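Local coordinates for protein chorismate mutase (Corynebacterium glutamicum, PDB 5HUB) that probably catalyses the pericyclic rearrangement of chorismate to prephenate in the shikimate pathway, working as an all-helical dimer, at residues D30-R35 against G79-M84. Numbering follows the deposited sequence.
Sequences DAVKRR and GILLRM
The carbonyl oxygen Leu-81 O accepts a hydrogen bond from a water at 2.8 Å, and that water in turn takes one from Arg-35, 3.0 Å from NH2. This bridge is the polar link between 30-35, part of the long helix 11-42, and 79-84 at the end of the C-terminal helix 74-84; direct hydrogen bonds between the two segments are absent, and NH2 itself stays 3.8 Å from Leu-81 O. Arg-35 reaches the water with CG anti to its backbone N (chi1 -168°) and a chain extended as far as NE. The two side chains, Arg-35 and Leu-81, cross at about a right angle. The guanidinium lays one face over Leu-81 CB, which sits off-centre toward the rim, while CD1 of the leucine approaches Arg-35 NE at 3.9 Å. The other methyl of Leu-81, CD2, turns to Val-32 and meets its CG2 at 4.0 Å. Val-32 CG1 remains beside that methyl too, but has Met-84 CE as its nearest partner at 3.8 Å, with SD slightly farther off. A bend at the last torsion of Met-84 (chi3 75°) brings its methyl onto the valine. The short helical segments run at 41° to each other with axes 10.5 Å apart, a spacing filled by the side chains of Val-32, Leu-81, Met-84 and Arg-35. Helix 49-70 adds Ile-62 against Arg-35 and Phe-66 against Leu-81. NE of Arg-35 is salt-bridged to Asp-25 of the second subunit, so the guanidinium joins the dimer interface to the packing of the C-terminal helix. The three-helix subunit paired with a second copy is consistent with the small dimeric AroQ-type chorismate mutases; here apolar contacts bring two helices together, while a buried arginine probably has its charge balanced by the partner chain and its remaining hydrogen-bonding capacity partly met through water.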
loop_
_atom_site.group_PDB
_atom_site.type_symbol
_atom_site.label_atom_id
_atom_site.label_comp_id
_atom_site.label_asym_id
_atom_site.label_seq_id
_atom_site.Cartn_x
_atom_site.Cartn_y
_atom_site.Cartn_z
ATOM N N ASP A 30 3.400 -4.214 7.176
ATOM C CA ASP A 30 4.796 -4.517 7.552
ATOM C C ASP A 30 5.752 -3.914 6.499
ATOM O O ASP A 30 6.807 -3.335 6.858
ATOM C CB ASP A 30 5.020 -6.049 7.626
ATOM C CG ASP A 30 4.456 -6.709 8.867
ATOM O OD1 ASP A 30 4.116 -5.989 9.804
ATOM O OD2 ASP A 30 4.415 -7.971 8.916
ATOM N N ALA A 31 5.498 -4.156 5.248
ATOM C CA ALA A 31 6.376 -3.673 4.170
ATOM C C ALA A 31 6.290 -2.169 4.096
ATOM O O ALA A 31 7.384 -1.535 3.815
ATOM C CB ALA A 31 6.002 -4.321 2.867
ATOM N N VAL A 32 5.154 -1.518 4.181
ATOM C CA VAL A 32 5.093 -0.088 4.226
ATOM C C VAL A 32 5.862 0.516 5.391
ATOM O O VAL A 32 6.631 1.512 5.183
ATOM C CB VAL A 32 3.583 0.362 4.258
ATOM C CG1 VAL A 32 3.491 1.841 4.555
ATOM C CG2 VAL A 32 2.919 -0.041 2.967
ATOM N N LYS A 33 5.811 -0.074 6.567
ATOM C CA LYS A 33 6.572 0.415 7.693
ATOM C C LYS A 33 8.101 0.296 7.394
ATOM O O LYS A 33 8.880 1.235 7.686
ATOM C CB LYS A 33 6.213 -0.346 8.945
ATOM C CG LYS A 33 4.818 -0.044 9.447
ATOM C CD LYS A 33 4.544 -0.876 10.716
ATOM C CE LYS A 33 3.118 -0.907 11.120
ATOM N NZ LYS A 33 2.957 -1.604 12.419
ATOM N N ARG A 34 8.515 -0.857 6.900
ATOM C CA ARG A 34 9.944 -1.073 6.596
ATOM C C ARG A 34 10.397 -0.083 5.536
ATOM O O ARG A 34 11.498 0.545 5.687
ATOM C CB ARG A 34 10.174 -2.488 6.109
ATOM C CG ARG A 34 10.298 -3.544 7.198
ATOM C CD ARG A 34 10.660 -4.916 6.658
ATOM N NE ARG A 34 9.498 -5.592 6.122
ATOM C CZ ARG A 34 9.479 -6.218 4.955
ATOM N NH1 ARG A 34 10.568 -6.276 4.221
ATOM N NH2 ARG A 34 8.375 -6.780 4.530
ATOM N N ARG A 35 9.669 0.091 4.460
ATOM C CA ARG A 35 10.012 1.053 3.373
ATOM C C ARG A 35 10.119 2.432 3.930
ATOM O O ARG A 35 11.117 3.146 3.564
ATOM C CB ARG A 35 8.841 1.005 2.343
ATOM C CG ARG A 35 9.209 1.732 1.052
ATOM C CD ARG A 35 7.955 2.246 0.397
ATOM N NE ARG A 35 8.224 2.665 -0.953
ATOM C CZ ARG A 35 8.777 3.829 -1.285
ATOM N NH1 ARG A 35 9.079 4.051 -2.563
ATOM N NH2 ARG A 35 9.025 4.737 -0.359
ATOM N N GLY A 79 2.019 7.993 -4.189
ATOM C CA GLY A 79 2.007 9.285 -3.513
ATOM C C GLY A 79 2.009 9.198 -2.001
ATOM O O GLY A 79 2.726 9.877 -1.307
ATOM N N ILE A 80 1.224 8.251 -1.470
ATOM C CA ILE A 80 1.287 7.974 -0.060
ATOM C C ILE A 80 2.682 7.558 0.401
ATOM O O ILE A 80 3.200 8.050 1.408
ATOM C CB ILE A 80 0.228 6.880 0.338
ATOM C CG1 ILE A 80 -1.156 7.489 0.234
ATOM C CG2 ILE A 80 0.449 6.438 1.772
ATOM C CD1 ILE A 80 -2.283 6.432 0.360
ATOM N N LEU A 81 3.255 6.604 -0.299
ATOM C CA LEU A 81 4.532 6.044 0.102
ATOM C C LEU A 81 5.619 7.148 0.038
ATOM O O LEU A 81 6.477 7.241 0.886
ATOM C CB LEU A 81 4.889 4.875 -0.773
ATOM C CG LEU A 81 3.954 3.683 -0.683
ATOM C CD1 LEU A 81 4.383 2.590 -1.644
ATOM C CD2 LEU A 81 3.814 3.193 0.736
ATOM N N LEU A 82 5.589 7.961 -1.030
ATOM C CA LEU A 82 6.537 9.075 -1.170
ATOM C C LEU A 82 6.371 10.080 -0.071
ATOM O O LEU A 82 7.392 10.539 0.488
ATOM C CB LEU A 82 6.394 9.706 -2.542
ATOM C CG LEU A 82 6.805 8.814 -3.713
ATOM C CD1 LEU A 82 6.541 9.533 -5.035
ATOM C CD2 LEU A 82 8.301 8.427 -3.626
ATOM N N ARG A 83 5.149 10.478 0.267
ATOM C CA ARG A 83 4.939 11.393 1.421
ATOM C C ARG A 83 5.442 10.816 2.731
ATOM O O ARG A 83 6.169 11.462 3.477
ATOM C CB ARG A 83 3.481 11.794 1.604
ATOM C CG ARG A 83 2.899 12.726 0.563
ATOM C CD ARG A 83 1.563 13.320 1.045
ATOM N NE ARG A 83 0.489 12.349 1.206
ATOM C CZ ARG A 83 -0.271 11.863 0.211
ATOM N NH1 ARG A 83 -1.172 10.989 0.505
ATOM N NH2 ARG A 83 -0.088 12.191 -1.078
ATOM N N MET A 84 5.113 9.565 2.987
ATOM C CA MET A 84 5.596 8.920 4.188
ATOM C C MET A 84 7.123 8.855 4.303
ATOM O O MET A 84 7.692 8.967 5.407
ATOM C CB MET A 84 5.049 7.516 4.260
ATOM C CG MET A 84 3.552 7.444 4.556
ATOM S SD MET A 84 2.905 5.766 4.618
ATOM C CE MET A 84 3.562 5.283 6.201
HETATM O O HOH W 1 7.634 5.154 2.300
#